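Local coordinates for protein glucose-1-phosphate uridylyltransferase (Sphingomonas elodea, PDB 2UX8) that probably catalyses the formation of UDP-glucose and diphosphate from UTP and alpha-D-glucose 1-phosphate, at residues C150-Y158 with I213-E221; G189-L197 with I247-Q258. One frame throughout, in Å; residues are numbered along the deposited sequence.

Contact 1: residues C150-Y158 with I213-E221; sequences CLKQMVDAY and IGRYILQPE. With G1P (1-O-phosphono-alpha-D-glucopyranose), chain K.
Met154 reaches from helix 150-158 to strand 215-218 and lies over the root of Arg215. Its CB sits 4.1 Å from Ile217 CD1. CG lies beside the backbone N (chi1 -84°), and from there the chain runs on extended, bringing SD to 3.7 Å from Arg215 CB. A bend at chi3 (79°) then lays CE against the backbone, 3.6 Å from Arg215 O, and the two side chains cross at about a right angle. Cut back to an alanine here, the chain would lose SD and CE, which is likely to leave a gap beside Arg215 CB and its carbonyl oxygen. One turn earlier, Cys150 SG meets Arg215 CG at 3.7 Å; one turn later, Tyr158 CD1 lies 4.0 Å from Ile217 CG2. The guanidinium of Arg215 is held by a salt bridge to Glu54, which also accepts a bond from Leu151 N. On the side of the strand turned from the helix, Tyr216 OH approaches C2 of bound glucose 1-phosphate at 3.7 Å. The helix thus packs on the inner strand 215-218, which pairs with strands 135-138 and 164-170, while Met144 of strand 142-145 touches both Cys150 and Arg215.

Contact 2: residues G189-L197 with I247-Q258; sequences GVLTEVKGL and IGDQPFHGVTFQ
Thr192 and Gly254 face each other at the middle of two antiparallel strands, 191-197 and 252-256, whose axes come within 4.4 Å. Gly254 N donates to Thr192 O at 2.8 Å with an N-H...O angle of 161°, the donor tilted from the carbonyl plane. The return bond, from Thr192 N to Gly254 O, is bent and weak. Thr192 CG2 lies against that same Gly254 oxygen. Toward the far end Val194 N donates to Phe252 O, although the position of that oxygen is less certain.

The tight packing is apolar. Leu191 and Val255, both buried, lie side by side pointing the same way, CD2 to CG2 3.7 Å, on the face where Val255 also touches Leu165. Ahead of strand 252-256, the partly exposed Ile247 slides past the buried Leu197 in the opposite direction, CD1 to CD2 3.7 Å; Leu197 gets there with CG between its backbone N and carbonyl carbon (chi1 56°).

On the face of Leu191 and Val255, that buried pair gives way to the partly exposed Glu193 and His253. These run alongside each other, with Glu193 CG at the imidazole edge, 3.7 Å from His253 CE1, but the carboxylate is turned 53° from the ring and does not contact it. The solvent side is the end at Val190, whose O takes two bonds from Thr256, one from N and one from OG1, both at 3.3 Å; the hydroxyl lies in the carbonyl plane, on a lone pair. Beyond it, the exposed Gln258 merely brushes Val190 CG2.

Lys195 and Gly196 together face Thr183 across the next pairing, a classic beta bulge. Strand 191-198 thus adds its hairpin with 181-188 to the edge of strand 252-256, which runs parallel to 164-170 on its other side, within the mixed sheet of this GT-A nucleotidyltransferase.

Overall arrangement
The centres of contact 1 and contact 2 lie 11 Å apart, on the same side of the chain's centre, and both reach the same mixed sheet of the nucleotidyltransferase domain, contact 1 as a helix packed on it and contact 2 as two of its strands. Strand 164-170 joins them, pairing with 215-218 of contact 1 and with 252-256 of contact 2. Along the chain the segments alternate: 150-158, 189-197, 213-221, 247-258, so the two contacts interlock parts far apart in sequence. They also touch directly, where Phe257 packs on Cys150 and Glu221 meets Gln250. Contact 1 borders the glucose 1-phosphate pocket; contact 2 lies further out, with the Leu197 side chain about 8 Å from the ligand.

Contact 1: residues C150-Y158 with I213-E221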
loop_
_atom_site.group_PDB
_atom_site.type_symbol
_atom_site.label_atom_id
_atom_site.label_comp_id
_atom_site.label_asym_id
_atom_site.label_seq_id
_atom_site.Cartn_x
_atom_site.Cartn_y
_atom_site.Cartn_z
ATOM N N CYS C 150 20.457 25.336 3.181
ATOM C CA CYS C 150 21.505 24.913 4.084
ATOM C C CYS C 150 22.554 23.995 3.456
ATOM O O CYS C 150 23.753 24.216 3.610
ATOM C CB CYS C 150 20.886 24.227 5.289
ATOM S SG CYS C 150 22.021 24.004 6.658
ATOM N N LEU C 151 22.121 22.972 2.733
ATOM C CA LEU C 151 23.086 22.056 2.138
ATOM C C LEU C 151 23.999 22.728 1.119
ATOM O O LEU C 151 25.184 22.396 1.031
ATOM C CB LEU C 151 22.358 20.866 1.509
ATOM C CG LEU C 151 22.886 19.457 1.817
ATOM C CD1 LEU C 151 23.735 18.953 0.665
ATOM C CD2 LEU C 151 23.654 19.454 3.138
ATOM N N LYS C 152 23.456 23.669 0.351
ATOM C CA LYS C 152 24.264 24.371 -0.636
ATOM C C LYS C 152 25.322 25.214 0.075
ATOM O O LYS C 152 26.482 25.203 -0.314
ATOM C CB LYS C 152 23.398 25.263 -1.528
ATOM C CG LYS C 152 24.205 26.020 -2.581
ATOM C CD LYS C 152 24.962 25.047 -3.481
ATOM C CE LYS C 152 26.129 25.702 -4.212
ATOM N NZ LYS C 152 25.707 26.829 -5.073
ATOM N N GLN C 153 24.928 25.934 1.120
ATOM C CA GLN C 153 25.884 26.740 1.868
ATOM C C GLN C 153 26.979 25.830 2.400
ATOM O O GLN C 153 28.160 26.175 2.378
ATOM C CB GLN C 153 25.202 27.448 3.035
ATOM C CG GLN C 153 24.084 28.377 2.602
ATOM C CD GLN C 153 23.507 29.197 3.738
ATOM O OE1 GLN C 153 22.446 29.796 3.601
ATOM N NE2 GLN C 153 24.206 29.234 4.862
ATOM N N MET C 154 26.582 24.651 2.859
ATOM C CA MET C 154 27.524 23.689 3.407
ATOM C C MET C 154 28.472 23.113 2.378
ATOM O O MET C 154 29.670 22.951 2.648
ATOM C CB MET C 154 26.778 22.553 4.098
ATOM C CG MET C 154 26.388 22.887 5.519
ATOM S SD MET C 154 25.539 21.550 6.332
ATOM C CE MET C 154 26.877 20.489 6.766
ATOM N N VAL C 155 27.942 22.797 1.201
ATOM C CA VAL C 155 28.772 22.237 0.143
ATOM C C VAL C 155 29.776 23.307 -0.318
ATOM O O VAL C 155 30.912 22.999 -0.688
ATOM C CB VAL C 155 27.904 21.738 -1.047
ATOM C CG1 VAL C 155 27.270 22.897 -1.749
ATOM C CG2 VAL C 155 28.744 20.950 -2.012
ATOM N N ASP C 156 29.352 24.563 -0.275
ATOM C CA ASP C 156 30.213 25.679 -0.652
ATOM C C ASP C 156 31.457 25.678 0.225
ATOM O O ASP C 156 32.570 25.892 -0.256
ATOM C CB ASP C 156 29.468 27.005 -0.478
ATOM C CG ASP C 156 28.583 27.336 -1.666
ATOM O OD1 ASP C 156 27.694 28.209 -1.542
ATOM O OD2 ASP C 156 28.781 26.730 -2.740
ATOM N N ALA C 157 31.258 25.448 1.517
ATOM C CA ALA C 157 32.364 25.398 2.462
ATOM C C ALA C 157 33.126 24.097 2.312
ATOM O O ALA C 157 34.303 24.029 2.629
ATOM C CB ALA C 157 31.854 25.519 3.888
ATOM N N TYR C 158 32.443 23.056 1.853
ATOM C CA TYR C 158 33.078 21.761 1.670
ATOM C C TYR C 158 34.125 21.890 0.570
ATOM O O TYR C 158 35.268 21.462 0.737
ATOM C CB TYR C 158 32.030 20.701 1.290
ATOM C CG TYR C 158 32.636 19.379 0.898
ATOM C CD1 TYR C 158 33.316 18.603 1.834
ATOM C CD2 TYR C 158 32.576 18.924 -0.420
ATOM C CE1 TYR C 158 33.931 17.404 1.476
ATOM C CE2 TYR C 158 33.187 17.721 -0.794
ATOM C CZ TYR C 158 33.863 16.967 0.160
ATOM O OH TYR C 158 34.468 15.782 -0.192
ATOM N N ILE C 213 22.990 20.168 14.184
ATOM C CA ILE C 213 21.679 20.234 13.553
ATOM C C ILE C 213 21.639 19.175 12.456
ATOM O O ILE C 213 22.677 18.777 11.945
ATOM C CB ILE C 213 21.405 21.643 12.965
ATOM C CG1 ILE C 213 21.414 22.681 14.091
ATOM C CG2 ILE C 213 20.065 21.662 12.238
ATOM C CD1 ILE C 213 20.527 22.340 15.260
ATOM N N GLY C 214 20.441 18.726 12.101
ATOM C CA GLY C 214 20.276 17.681 11.100
ATOM C C GLY C 214 20.738 17.863 9.665
ATOM O O GLY C 214 20.004 17.554 8.724
ATOM N N ARG C 215 21.957 18.349 9.488
ATOM C CA ARG C 215 22.542 18.548 8.161
ATOM C C ARG C 215 24.009 18.106 8.262
ATOM O O ARG C 215 24.780 18.690 9.024
ATOM C CB ARG C 215 22.434 20.026 7.754
ATOM C CG ARG C 215 21.494 20.319 6.573
ATOM C CD ARG C 215 20.150 19.633 6.725
ATOM N NE ARG C 215 19.084 20.245 5.943
ATOM C CZ ARG C 215 17.794 20.056 6.218
ATOM N NH1 ARG C 215 17.460 19.282 7.231
ATOM N NH2 ARG C 215 16.839 20.665 5.519
ATOM N N TYR C 216 24.382 17.061 7.519
ATOM C CA TYR C 216 25.748 16.540 7.558
ATOM C C TYR C 216 26.353 16.260 6.185
ATOM O O TYR C 216 25.650 16.005 5.201
ATOM C CB TYR C 216 25.825 15.208 8.319
ATOM C CG TYR C 216 25.122 15.108 9.660
ATOM C CD1 TYR C 216 23.733 15.223 9.765
ATOM C CD2 TYR C 216 25.839 14.806 10.818
ATOM C CE1 TYR C 216 23.084 15.034 10.986
ATOM C CE2 TYR C 216 25.198 14.617 12.037
ATOM C CZ TYR C 216 23.827 14.729 12.114
ATOM O OH TYR C 216 23.210 14.519 13.321
ATOM N N ILE C 217 27.681 16.300 6.144
ATOM C CA ILE C 217 28.460 15.962 4.962
ATOM C C ILE C 217 29.575 15.139 5.573
ATOM O O ILE C 217 30.429 15.671 6.269
ATOM C CB ILE C 217 29.068 17.169 4.280
ATOM C CG1 ILE C 217 27.978 17.946 3.554
ATOM C CG2 ILE C 217 30.148 16.711 3.306
ATOM C CD1 ILE C 217 28.490 19.062 2.666
ATOM N N LEU C 218 29.559 13.839 5.329
ATOM C CA LEU C 218 30.545 12.953 5.921
ATOM C C LEU C 218 31.420 12.196 4.943
ATOM O O LEU C 218 31.041 11.955 3.804
ATOM C CB LEU C 218 29.827 11.957 6.819
ATOM C CG LEU C 218 29.026 12.673 7.888
ATOM C CD1 LEU C 218 28.002 11.731 8.439
ATOM C CD2 LEU C 218 29.963 13.207 8.985
ATOM N N GLN C 219 32.598 11.807 5.415
ATOM C CA GLN C 219 33.534 11.050 4.598
ATOM C C GLN C 219 33.257 9.573 4.794
ATOM O O GLN C 219 32.826 9.146 5.870
ATOM C CB GLN C 219 34.978 11.385 4.986
ATOM C CG GLN C 219 35.349 12.821 4.671
ATOM C CD GLN C 219 35.218 13.127 3.195
ATOM O OE1 GLN C 219 34.696 14.165 2.804
ATOM N NE2 GLN C 219 35.696 12.220 2.365
ATOM N N PRO C 220 33.504 8.774 3.753
ATOM C CA PRO C 220 33.279 7.328 3.780
ATOM C C PRO C 220 33.863 6.581 4.978
ATOM O O PRO C 220 33.377 5.504 5.330
ATOM C CB PRO C 220 33.852 6.861 2.438
ATOM C CG PRO C 220 34.878 7.909 2.111
ATOM C CD PRO C 220 34.163 9.175 2.500
ATOM N N GLU C 221 34.884 7.148 5.620
ATOM C CA GLU C 221 35.481 6.479 6.769
ATOM C C GLU C 221 34.462 6.379 7.898
ATOM O O GLU C 221 34.556 5.500 8.755
ATOM C CB GLU C 221 36.728 7.219 7.269
ATOM C CG GLU C 221 37.219 8.384 6.408
ATOM C CD GLU C 221 37.656 7.980 4.998
ATOM O OE1 GLU C 221 38.152 6.842 4.819
ATOM O OE2 GLU C 221 37.523 8.817 4.072
HETATM C C1 G1P K . 20.267 13.700 16.270
HETATM C C2 G1P K . 21.762 13.674 16.647
HETATM C C3 G1P K . 22.051 14.853 17.592
HETATM C C4 G1P K . 21.726 16.142 16.845
HETATM C C5 G1P K . 20.230 16.110 16.457
HETATM C C6 G1P K . 19.883 17.393 15.685
HETATM O O1 G1P K . 19.478 13.516 17.468
HETATM O O2 G1P K . 22.054 12.442 17.304
HETATM O O3 G1P K . 23.426 14.851 17.950
HETATM O O4 G1P K . 21.986 17.255 17.700
HETATM O O5 G1P K . 19.958 14.965 15.600
HETATM O O6 G1P K . 18.505 17.390 15.304
HETATM P P G1P K . 17.908 13.345 17.090
HETATM O O1P G1P K . 17.713 12.206 16.158
HETATM O O2P G1P K . 17.072 13.108 18.435
HETATM O O3P G1P K . 17.357 14.691 16.397
#

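Contact 2: residues G189-L197 with I247-Q258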
loop_
_atom_site.group_PDB
_atom_site.type_symbol
_atom_site.label_atom_id
_atom_site.label_comp_id
_atom_site.label_asym_id
_atom_site.label_seq_id
_atom_site.Cartn_x
_atom_site.Cartn_y
_atom_site.Cartn_z
ATOM N N GLY C 189 34.945 32.846 10.266
ATOM C CA GLY C 189 33.752 33.349 9.615
ATOM C C GLY C 189 32.531 32.518 9.959
ATOM O O GLY C 189 31.993 32.610 11.061
ATOM N N VAL C 190 32.108 31.692 9.010
ATOM C CA VAL C 190 30.942 30.831 9.172
ATOM C C VAL C 190 31.334 29.456 9.716
ATOM O O VAL C 190 30.517 28.742 10.303
ATOM C CB VAL C 190 30.215 30.688 7.809
ATOM C CG1 VAL C 190 29.909 29.234 7.500
ATOM C CG2 VAL C 190 28.948 31.523 7.824
ATOM N N LEU C 191 32.595 29.099 9.522
ATOM C CA LEU C 191 33.106 27.823 9.984
ATOM C C LEU C 191 33.617 27.935 11.398
ATOM O O LEU C 191 33.945 29.021 11.870
ATOM C CB LEU C 191 34.243 27.349 9.084
ATOM C CG LEU C 191 33.817 27.053 7.650
ATOM C CD1 LEU C 191 35.029 26.775 6.777
ATOM C CD2 LEU C 191 32.861 25.876 7.669
ATOM N N THR C 192 33.686 26.794 12.066
ATOM C CA THR C 192 34.165 26.737 13.426
ATOM C C THR C 192 34.619 25.302 13.690
ATOM O O THR C 192 33.843 24.364 13.568
ATOM C CB THR C 192 33.054 27.210 14.413
ATOM O OG1 THR C 192 33.011 26.343 15.548
ATOM C CG2 THR C 192 31.689 27.252 13.729
ATOM N N GLU C 193 35.899 25.140 14.007
ATOM C CA GLU C 193 36.482 23.829 14.268
ATOM C C GLU C 193 35.809 23.046 15.385
ATOM O O GLU C 193 35.523 23.589 16.449
ATOM C CB GLU C 193 37.965 23.987 14.603
ATOM C CG GLU C 193 38.868 24.121 13.393
ATOM C CD GLU C 193 40.233 24.676 13.741
ATOM O OE1 GLU C 193 40.680 24.494 14.894
ATOM O OE2 GLU C 193 40.862 25.286 12.851
ATOM N N VAL C 194 35.559 21.766 15.139
ATOM C CA VAL C 194 34.956 20.901 16.146
ATOM C C VAL C 194 36.100 20.095 16.749
ATOM O O VAL C 194 36.730 19.287 16.068
ATOM C CB VAL C 194 33.901 19.938 15.524
ATOM C CG1 VAL C 194 34.415 19.402 14.233
ATOM C CG2 VAL C 194 33.600 18.774 16.472
ATOM N N LYS C 195 36.382 20.333 18.024
ATOM C CA LYS C 195 37.461 19.630 18.704
ATOM C C LYS C 195 36.921 18.437 19.475
ATOM O O LYS C 195 37.677 17.577 19.917
ATOM C CB LYS C 195 38.197 20.591 19.650
ATOM C CG LYS C 195 39.064 21.627 18.929
ATOM C CD LYS C 195 39.681 22.617 19.903
ATOM C CE LYS C 195 40.617 23.595 19.198
ATOM N NZ LYS C 195 41.078 24.696 20.106
ATOM N N GLY C 196 35.606 18.388 19.630
ATOM C CA GLY C 196 34.998 17.288 20.347
ATOM C C GLY C 196 33.494 17.386 20.286
ATOM O O GLY C 196 32.941 18.432 19.941
ATOM N N LEU C 197 32.826 16.292 20.626
ATOM C CA LEU C 197 31.380 16.273 20.598
ATOM C C LEU C 197 30.822 15.154 21.441
ATOM O O LEU C 197 31.326 14.036 21.418
ATOM C CB LEU C 197 30.885 16.152 19.148
ATOM C CG LEU C 197 31.338 14.990 18.261
ATOM C CD1 LEU C 197 30.945 15.287 16.824
ATOM C CD2 LEU C 197 32.837 14.809 18.340
ATOM N N ILE C 247 38.109 13.094 14.654
ATOM C CA ILE C 247 38.462 14.473 14.929
ATOM C C ILE C 247 39.949 14.680 14.635
ATOM O O ILE C 247 40.344 15.655 14.002
ATOM C CB ILE C 247 38.233 14.828 16.410
ATOM C CG1 ILE C 247 36.784 14.579 16.802
ATOM C CG2 ILE C 247 38.552 16.288 16.654
ATOM C CD1 ILE C 247 36.536 14.670 18.285
ATOM N N GLY C 248 40.766 13.744 15.091
ATOM C CA GLY C 248 42.195 13.880 14.933
ATOM C C GLY C 248 42.793 13.703 13.563
ATOM O O GLY C 248 43.952 14.019 13.386
ATOM N N ASP C 249 42.071 13.198 12.580
ATOM C CA ASP C 249 42.765 13.075 11.322
ATOM C C ASP C 249 42.091 13.575 10.067
ATOM O O ASP C 249 42.590 13.370 8.967
ATOM C CB ASP C 249 43.326 11.657 11.156
ATOM C CG ASP C 249 42.316 10.671 10.695
ATOM O OD1 ASP C 249 41.717 10.910 9.634
ATOM O OD2 ASP C 249 42.144 9.646 11.382
ATOM N N GLN C 250 40.975 14.271 10.231
ATOM C CA GLN C 250 40.300 14.858 9.090
ATOM C C GLN C 250 39.649 16.176 9.476
ATOM O O GLN C 250 39.187 16.350 10.607
ATOM C CB GLN C 250 39.280 13.886 8.498
ATOM C CG GLN C 250 39.690 13.416 7.113
ATOM C CD GLN C 250 38.824 12.301 6.561
ATOM O OE1 GLN C 250 38.929 11.951 5.388
ATOM N NE2 GLN C 250 37.974 11.731 7.404
ATOM N N PRO C 251 39.653 17.144 8.545
ATOM C CA PRO C 251 39.068 18.475 8.742
ATOM C C PRO C 251 37.617 18.338 9.189
ATOM O O PRO C 251 36.801 17.778 8.461
ATOM C CB PRO C 251 39.148 19.099 7.350
ATOM C CG PRO C 251 40.340 18.451 6.743
ATOM C CD PRO C 251 40.249 17.015 7.201
ATOM N N PHE C 252 37.291 18.835 10.374
ATOM C CA PHE C 252 35.923 18.743 10.839
ATOM C C PHE C 252 35.454 20.109 11.311
ATOM O O PHE C 252 35.974 20.660 12.278
ATOM C CB PHE C 252 35.814 17.695 11.941
ATOM C CG PHE C 252 34.466 17.057 12.019
ATOM C CD1 PHE C 252 34.323 15.752 12.468
ATOM C CD2 PHE C 252 33.333 17.769 11.648
ATOM C CE1 PHE C 252 33.069 15.162 12.547
ATOM C CE2 PHE C 252 32.076 17.190 11.723
ATOM C CZ PHE C 252 31.941 15.880 12.175
ATOM N N HIS C 253 34.469 20.653 10.606
ATOM C CA HIS C 253 33.954 21.974 10.923
ATOM C C HIS C 253 32.451 22.055 11.100
ATOM O O HIS C 253 31.691 21.251 10.552
ATOM C CB HIS C 253 34.354 22.946 9.824
ATOM C CG HIS C 253 35.818 22.952 9.537
ATOM N ND1 HIS C 253 36.734 23.562 10.365
ATOM C CD2 HIS C 253 36.530 22.395 8.532
ATOM C CE1 HIS C 253 37.949 23.381 9.880
ATOM N NE2 HIS C 253 37.852 22.676 8.768
ATOM N N GLY C 254 32.039 23.053 11.873
ATOM C CA GLY C 254 30.634 23.295 12.102
ATOM C C GLY C 254 30.295 24.465 11.206
ATOM O O GLY C 254 31.081 25.402 11.092
ATOM N N VAL C 255 29.141 24.408 10.553
ATOM C CA VAL C 255 28.718 25.481 9.672
ATOM C C VAL C 255 27.473 26.161 10.227
ATOM O O VAL C 255 26.518 25.495 10.614
ATOM C CB VAL C 255 28.402 24.945 8.272
ATOM C CG1 VAL C 255 28.067 26.090 7.350
ATOM C CG2 VAL C 255 29.587 24.151 7.740
ATOM N N THR C 256 27.489 27.487 10.289
ATOM C CA THR C 256 26.325 28.201 10.778
ATOM C C THR C 256 25.519 28.627 9.556
ATOM O O THR C 256 26.053 29.172 8.590
ATOM C CB THR C 256 26.719 29.411 11.648
ATOM O OG1 THR C 256 27.646 30.230 10.939
ATOM C CG2 THR C 256 27.364 28.940 12.940
ATOM N N PHE C 257 24.228 28.338 9.610
ATOM C CA PHE C 257 23.309 28.611 8.524
ATOM C C PHE C 257 22.861 30.061 8.386
ATOM O O PHE C 257 22.460 30.693 9.358
ATOM C CB PHE C 257 22.092 27.691 8.686
ATOM C CG PHE C 257 21.043 27.872 7.635
ATOM C CD1 PHE C 257 21.378 27.838 6.282
ATOM C CD2 PHE C 257 19.711 28.039 7.998
ATOM C CE1 PHE C 257 20.396 27.966 5.298
ATOM C CE2 PHE C 257 18.717 28.168 7.036
ATOM C CZ PHE C 257 19.055 28.130 5.676
ATOM N N GLN C 258 22.932 30.569 7.158
ATOM C CA GLN C 258 22.514 31.930 6.847
ATOM C C GLN C 258 21.019 31.865 6.568
ATOM O O GLN C 258 20.577 31.892 5.413
ATOM C CB GLN C 258 23.238 32.417 5.603
ATOM C CG GLN C 258 24.694 32.061 5.602
ATOM C CD GLN C 258 25.542 33.107 6.264
ATOM O OE1 GLN C 258 26.255 33.843 5.588
ATOM N NE2 GLN C 258 25.471 33.192 7.590
#